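Local coordinates for protein Niban 2 (PDB 7CTP), which may help suppress apoptosis and may promote melanoma cell invasion in vitro, its PH domain and helical region being the part in this structure, at residues D180-Q183 and A184-Q187; S314-H317 and L318-K321; F529-V532 and E533-Y536. All blocks are in the same frame, centred on the assembly; numbering follows the deposited sequence.

Contact 1 of 3, residues D180-Q183 and A184-Q187; sequences DKWQ and AVLQ
W182 meets V185 and L186 one turn further along helix 176-194, the C-terminal helix of the PH domain, which packs against the domain's antiparallel sheet. The backbone evidence is four successive i to i+4 hydrogen bonds, from A184 N to D180 O through Q187 N to Q183 O. The V185 N to K181 O bond is 3.0 Å long and lies in the carbonyl plane.

The apolar contacts gather at the benzo side of the indole. W182 CE3 has L186 CG 4.2 Å away, at the ring edge and near its plane, while V185 CG1 approaches CZ3 obliquely, also at 4.2 Å. V185 runs alongside the tryptophan, pointing the same way. Beyond the helix, F70 meets the indole edge-to-face, and V91 and L159 also touch it.

The polar flank is made by two glutamines. With CG beside its own backbone N (chi1 -81°), Q187 brings CG to 3.2 Å from Q183 O. Shortened to an alanine, this position is likely to lose the packing of the Q187 amide on Q183 CG, leaving that side chain less covered on this flank. The two amide planes stand 64° apart, with Q187 NE2 3.8 Å from Q183 CG.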
loop_
_atom_site.group_PDB
_atom_site.type_symbol
_atom_site.label_atom_id
_atom_site.label_comp_id
_atom_site.label_asym_id
_atom_site.label_seq_id
_atom_site.Cartn_x
_atom_site.Cartn_y
_atom_site.Cartn_z
ATOM N N ASP A 180 -13.013 18.533 -8.931
ATOM C CA ASP A 180 -11.632 18.205 -9.279
ATOM C C ASP A 180 -10.718 18.320 -8.073
ATOM O O ASP A 180 -9.796 17.512 -7.904
ATOM C CB ASP A 180 -11.130 19.126 -10.395
ATOM C CG ASP A 180 -11.761 18.826 -11.739
ATOM O OD1 ASP A 180 -12.395 17.761 -11.888
ATOM O OD2 ASP A 180 -11.626 19.670 -12.650
ATOM N N LYS A 181 -10.940 19.332 -7.236
ATOM C CA LYS A 181 -10.102 19.522 -6.057
ATOM C C LYS A 181 -10.320 18.396 -5.059
ATOM O O LYS A 181 -9.363 17.807 -4.544
ATOM C CB LYS A 181 -10.407 20.874 -5.409
ATOM C CG LYS A 181 -9.546 21.198 -4.193
ATOM C CD LYS A 181 -8.068 21.031 -4.490
ATOM C CE LYS A 181 -7.224 21.920 -3.582
ATOM N NZ LYS A 181 -5.999 22.399 -4.288
ATOM N N TRP A 182 -11.583 18.088 -4.776
ATOM C CA TRP A 182 -11.880 17.041 -3.808
ATOM C C TRP A 182 -11.467 15.672 -4.328
ATOM O O TRP A 182 -11.125 14.794 -3.532
ATOM C CB TRP A 182 -13.363 17.064 -3.451
ATOM C CG TRP A 182 -13.673 17.996 -2.321
ATOM C CD1 TRP A 182 -14.371 19.170 -2.392
ATOM C CD2 TRP A 182 -13.296 17.836 -0.948
ATOM N NE1 TRP A 182 -14.450 19.752 -1.145
ATOM C CE2 TRP A 182 -13.795 18.953 -0.242
ATOM C CE3 TRP A 182 -12.579 16.861 -0.248
ATOM C CZ2 TRP A 182 -13.605 19.116 1.127
ATOM C CZ3 TRP A 182 -12.389 17.026 1.111
ATOM C CH2 TRP A 182 -12.899 18.144 1.787
ATOM N N GLN A 183 -11.490 15.464 -5.649
ATOM C CA GLN A 183 -11.013 14.193 -6.185
ATOM C C GLN A 183 -9.526 14.019 -5.932
ATOM O O GLN A 183 -9.078 12.929 -5.558
ATOM C CB GLN A 183 -11.303 14.074 -7.677
ATOM C CG GLN A 183 -10.791 12.776 -8.252
ATOM C CD GLN A 183 -11.214 12.557 -9.678
ATOM O OE1 GLN A 183 -11.690 13.476 -10.345
ATOM N NE2 GLN A 183 -11.042 11.339 -10.159
ATOM N N ALA A 184 -8.744 15.085 -6.112
ATOM C CA ALA A 184 -7.308 14.996 -5.847
ATOM C C ALA A 184 -7.036 14.768 -4.367
ATOM O O ALA A 184 -6.186 13.944 -3.999
ATOM C CB ALA A 184 -6.601 16.262 -6.327
ATOM N N VAL A 185 -7.736 15.508 -3.506
ATOM C CA VAL A 185 -7.533 15.394 -2.062
ATOM C C VAL A 185 -7.929 14.004 -1.577
ATOM O O VAL A 185 -7.228 13.389 -0.765
ATOM C CB VAL A 185 -8.327 16.487 -1.323
ATOM C CG1 VAL A 185 -8.389 16.194 0.184
ATOM C CG2 VAL A 185 -7.715 17.864 -1.592
ATOM N N LEU A 186 -9.075 13.500 -2.048
ATOM C CA LEU A 186 -9.510 12.178 -1.598
ATOM C C LEU A 186 -8.620 11.082 -2.167
ATOM O O LEU A 186 -8.397 10.062 -1.497
ATOM C CB LEU A 186 -10.976 11.941 -1.960
ATOM C CG LEU A 186 -11.943 12.863 -1.202
ATOM C CD1 LEU A 186 -13.368 12.662 -1.693
ATOM C CD2 LEU A 186 -11.830 12.634 0.297
ATOM N N GLN A 187 -8.101 11.264 -3.391
ATOM C CA GLN A 187 -7.093 10.341 -3.910
ATOM C C GLN A 187 -5.874 10.307 -3.002
ATOM O O GLN A 187 -5.308 9.234 -2.755
ATOM C CB GLN A 187 -6.651 10.734 -5.323
ATOM C CG GLN A 187 -7.559 10.303 -6.455
ATOM C CD GLN A 187 -7.114 10.868 -7.798
ATOM O OE1 GLN A 187 -6.182 11.672 -7.879
ATOM N NE2 GLN A 187 -7.786 10.451 -8.857
#

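Contact 2 of 3, residues S314-H317 and L318-K321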
loop_
_atom_site.group_PDB
_atom_site.type_symbol
_atom_site.label_atom_id
_atom_site.label_comp_id
_atom_site.label_asym_id
_atom_site.label_seq_id
_atom_site.Cartn_x
_atom_site.Cartn_y
_atom_site.Cartn_z
ATOM N N SER A 314 22.608 -24.637 8.335
ATOM C CA SER A 314 21.449 -25.517 8.275
ATOM C C SER A 314 20.507 -25.090 7.156
ATOM O O SER A 314 19.976 -25.933 6.421
ATOM C CB SER A 314 20.735 -25.530 9.626
ATOM O OG SER A 314 19.372 -25.888 9.496
ATOM N N LYS A 315 20.308 -23.777 7.003
ATOM C CA LYS A 315 19.478 -23.256 5.918
ATOM C C LYS A 315 20.042 -23.665 4.557
ATOM O O LYS A 315 19.302 -24.121 3.674
ATOM C CB LYS A 315 19.364 -21.731 6.042
ATOM C CG LYS A 315 18.147 -21.114 5.334
ATOM C CD LYS A 315 17.936 -19.625 5.695
ATOM C CE LYS A 315 17.339 -19.419 7.104
ATOM N NZ LYS A 315 15.904 -18.925 7.109
ATOM N N GLU A 316 21.364 -23.559 4.390
ATOM C CA GLU A 316 21.992 -23.903 3.114
ATOM C C GLU A 316 21.916 -25.402 2.836
ATOM O O GLU A 316 21.766 -25.815 1.678
ATOM C CB GLU A 316 23.440 -23.407 3.101
ATOM C CG GLU A 316 24.263 -23.740 1.843
ATOM C CD GLU A 316 23.512 -23.533 0.529
ATOM O OE1 GLU A 316 23.569 -24.444 -0.328
ATOM O OE2 GLU A 316 22.888 -22.464 0.342
ATOM N N HIS A 317 22.002 -26.235 3.876
ATOM C CA HIS A 317 21.864 -27.675 3.671
ATOM C C HIS A 317 20.456 -28.025 3.207
ATOM O O HIS A 317 20.277 -28.818 2.277
ATOM C CB HIS A 317 22.217 -28.433 4.949
ATOM C CG HIS A 317 22.139 -29.924 4.813
ATOM N ND1 HIS A 317 21.175 -30.681 5.444
ATOM C CD2 HIS A 317 22.908 -30.796 4.120
ATOM C CE1 HIS A 317 21.352 -31.956 5.144
ATOM N NE2 HIS A 317 22.398 -32.053 4.343
ATOM N N LEU A 318 19.439 -27.445 3.854
ATOM C CA LEU A 318 18.065 -27.639 3.400
ATOM C C LEU A 318 17.896 -27.170 1.962
ATOM O O LEU A 318 17.297 -27.867 1.133
ATOM C CB LEU A 318 17.105 -26.894 4.326
ATOM C CG LEU A 318 15.622 -26.828 3.959
ATOM C CD1 LEU A 318 14.991 -28.216 3.963
ATOM C CD2 LEU A 318 14.911 -25.888 4.935
ATOM N N ALA A 319 18.422 -25.986 1.650
ATOM C CA ALA A 319 18.279 -25.448 0.300
ATOM C C ALA A 319 18.898 -26.384 -0.728
ATOM O O ALA A 319 18.350 -26.569 -1.820
ATOM C CB ALA A 319 18.910 -24.059 0.213
ATOM N N SER A 320 20.037 -26.994 -0.387
ATOM C CA SER A 320 20.716 -27.874 -1.332
ATOM C C SER A 320 19.853 -29.076 -1.676
ATOM O O SER A 320 19.821 -29.514 -2.831
ATOM C CB SER A 320 22.058 -28.330 -0.761
ATOM O OG SER A 320 21.850 -29.279 0.277
ATOM N N LYS A 321 19.130 -29.615 -0.688
ATOM C CA LYS A 321 18.264 -30.764 -0.928
ATOM C C LYS A 321 17.027 -30.364 -1.723
ATOM O O LYS A 321 16.530 -31.137 -2.551
ATOM C CB LYS A 321 17.854 -31.393 0.398
ATOM C CG LYS A 321 19.015 -31.897 1.228
ATOM C CD LYS A 321 19.739 -33.049 0.546
ATOM C CE LYS A 321 20.755 -33.676 1.501
ATOM N NZ LYS A 321 22.056 -33.949 0.828
#
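S314 O receives L318 N at 3.0 Å, with an N-H...O angle of 173°, and this bond begins a run of four i to i+4 hydrogen bonds that makes S314-H317 and L318-K321 one uninterrupted piece of helix 260-337. A319 N to K315 O and S320 N to E316 O follow, both at 2.9 Å. The last bond, K321 N to H317 O, is longer at 3.3 Å.

H317 O has a second donor. S320 OG gives it a hydrogen bond of 2.6 Å; the hydroxyl is set between its own backbone N and carbonyl carbon (chi1 73°), which turns it back along the helix. The donor is tilted 23° from the carbonyl plane. The hydroxyl is thus satisfied within its own helix.

On the exposed side, K321 bends at chi2 and brings CE obliquely to the imidazole of H317, 3.7 Å from NE2. The K321 NZ and H317 NE2 atoms are 4.0 Å apart, so a positive charge on the lysine would probably disfavour protonation of the ring. E316, also on the surface, directs its carboxylate to a salt bridge with R323.

The buried side is different in character: L318 and A319 face T535 of helix 532-555, and K315 NZ bonds to F529 O. Together these features are those of an amphipathic helix, here part of the long-helix bundle, with a largely apolar inner side, the buried K315 being its polar exception, and a polar, charged outer side.

Contact 3 of 3, residues F529-V532 and E533-Y536; sequences FILV and ENTY
T535 meets the carbonyl of L531, the N-cap residue of helix 532-555, through both its backbone and its side chain. From the backbone, T535 N bonds to L531 O at 3.0 Å, with an N-H...O angle of 166°. Along the side chain, CB comes first, 3.4 Å from L531 O. OG1 then lies beside its own backbone N (chi1 -57°), which brings it back toward the start of the helix, where it donates to L531 O at 2.9 Å. This second donor sits above the carbonyl plane, 41° out of it. OG1 also lies 4.0 Å from I530 CG2, where the two side chains meet at a slant.

The next backbone bond, Y536 N to V532 O at 2.9 Å, continues the first turn, while the tyrosine ring leads away to L504 and L507 of helix 464-511. L531 and N534 run alongside one another: L531 CD1 is 3.4 Å from N534 OD1, and the asparagine's NH2 end bonds to Q34 of helix 10-48.

L531 has no side-chain hydroxyl or carboxylate with which to cap the helix. Its carbonyl oxygen takes the first i to i+4 bond, as in any helix, and T535 OG1 adds a second, out-of-plane donor. Two donors from one residue thus grip that single oxygen, and the buried threonine hydroxyl has its hydrogen-bond acceptor within the same turn.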
loop_
_atom_site.group_PDB
_atom_site.type_symbol
_atom_site.label_atom_id
_atom_site.label_comp_id
_atom_site.label_asym_id
_atom_site.label_seq_id
_atom_site.Cartn_x
_atom_site.Cartn_y
_atom_site.Cartn_z
ATOM N N PHE A 529 13.296 -20.232 12.911
ATOM C CA PHE A 529 14.072 -19.373 12.023
ATOM C C PHE A 529 14.214 -19.930 10.623
ATOM O O PHE A 529 14.668 -19.203 9.735
ATOM C CB PHE A 529 15.474 -19.141 12.596
ATOM C CG PHE A 529 15.459 -18.853 14.056
ATOM C CD1 PHE A 529 14.694 -17.807 14.553
ATOM C CD2 PHE A 529 16.150 -19.660 14.938
ATOM C CE1 PHE A 529 14.639 -17.560 15.915
ATOM C CE2 PHE A 529 16.110 -19.413 16.309
ATOM C CZ PHE A 529 15.355 -18.366 16.794
ATOM N N ILE A 530 13.857 -21.194 10.423
ATOM C CA ILE A 530 13.993 -21.885 9.145
ATOM C C ILE A 530 12.679 -22.586 8.854
ATOM O O ILE A 530 12.224 -23.409 9.656
ATOM C CB ILE A 530 15.148 -22.902 9.156
ATOM C CG1 ILE A 530 16.467 -22.211 9.522
ATOM C CG2 ILE A 530 15.227 -23.622 7.804
ATOM C CD1 ILE A 530 17.634 -23.161 9.660
ATOM N N LEU A 531 12.077 -22.275 7.701
ATOM C CA LEU A 531 10.851 -22.924 7.251
ATOM C C LEU A 531 11.089 -23.576 5.896
ATOM O O LEU A 531 11.700 -22.967 5.014
ATOM C CB LEU A 531 9.708 -21.907 7.130
ATOM C CG LEU A 531 9.167 -21.356 8.448
ATOM C CD1 LEU A 531 8.225 -20.178 8.209
ATOM C CD2 LEU A 531 8.455 -22.460 9.202
ATOM N N VAL A 532 10.602 -24.810 5.734
ATOM C CA VAL A 532 10.716 -25.489 4.440
ATOM C C VAL A 532 10.160 -24.603 3.336
ATOM O O VAL A 532 10.787 -24.400 2.288
ATOM C CB VAL A 532 9.992 -26.845 4.471
ATOM C CG1 VAL A 532 9.877 -27.405 3.058
ATOM C CG2 VAL A 532 10.722 -27.829 5.372
ATOM N N GLU A 533 8.976 -24.043 3.567
ATOM C CA GLU A 533 8.318 -23.273 2.520
ATOM C C GLU A 533 9.128 -22.040 2.130
ATOM O O GLU A 533 9.305 -21.758 0.941
ATOM C CB GLU A 533 6.924 -22.873 2.971
ATOM C CG GLU A 533 6.122 -22.249 1.869
ATOM C CD GLU A 533 5.563 -23.247 0.873
ATOM O OE1 GLU A 533 5.337 -24.414 1.257
ATOM O OE2 GLU A 533 5.334 -22.846 -0.293
ATOM N N ASN A 534 9.618 -21.282 3.120
ATOM C CA ASN A 534 10.385 -20.075 2.827
ATOM C C ASN A 534 11.697 -20.401 2.125
ATOM O O ASN A 534 12.137 -19.663 1.235
ATOM C CB ASN A 534 10.682 -19.303 4.112
ATOM C CG ASN A 534 9.464 -18.621 4.676
ATOM O OD1 ASN A 534 8.437 -19.257 4.905
ATOM N ND2 ASN A 534 9.565 -17.310 4.896
ATOM N N THR A 535 12.355 -21.476 2.550
ATOM C CA THR A 535 13.597 -21.887 1.907
ATOM C C THR A 535 13.339 -22.299 0.462
ATOM O O THR A 535 14.064 -21.891 -0.458
ATOM C CB THR A 535 14.232 -23.025 2.699
ATOM O OG1 THR A 535 14.455 -22.593 4.053
ATOM C CG2 THR A 535 15.567 -23.429 2.076
ATOM N N TYR A 536 12.283 -23.081 0.246
ATOM C CA TYR A 536 11.865 -23.444 -1.105
ATOM C C TYR A 536 11.588 -22.207 -1.956
ATOM O O TYR A 536 12.036 -22.112 -3.104
ATOM C CB TYR A 536 10.633 -24.343 -1.022
ATOM C CG TYR A 536 9.830 -24.453 -2.307
ATOM C CD1 TYR A 536 10.350 -25.101 -3.422
ATOM C CD2 TYR A 536 8.540 -23.941 -2.388
ATOM C CE1 TYR A 536 9.612 -25.222 -4.590
ATOM C CE2 TYR A 536 7.791 -24.058 -3.552
ATOM C CZ TYR A 536 8.334 -24.699 -4.648
ATOM O OH TYR A 536 7.587 -24.814 -5.804
#

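Contact 1 lies on helix 176-194 over the PH sheet, whereas contacts 2 and 3 lie in the helical part, on the opposite side of the chain's centre; the centres of contacts 1 and 2 are 52 Å apart. Contacts 2 and 3, with centres 10 Å apart, form the two sides of one interface, helix 260-337 against the start of helix 532-555 and the loop before it, where L318 CD2 packs 3.7 Å from I530 CG2. All three are partly buried, but contact 2 has the most exposed residues and contact 3 has none. Their chemistry follows: aromatic packing against a sheet in contact 1, an ionic outer side in contact 2, and a helix start among other helices in contact 3.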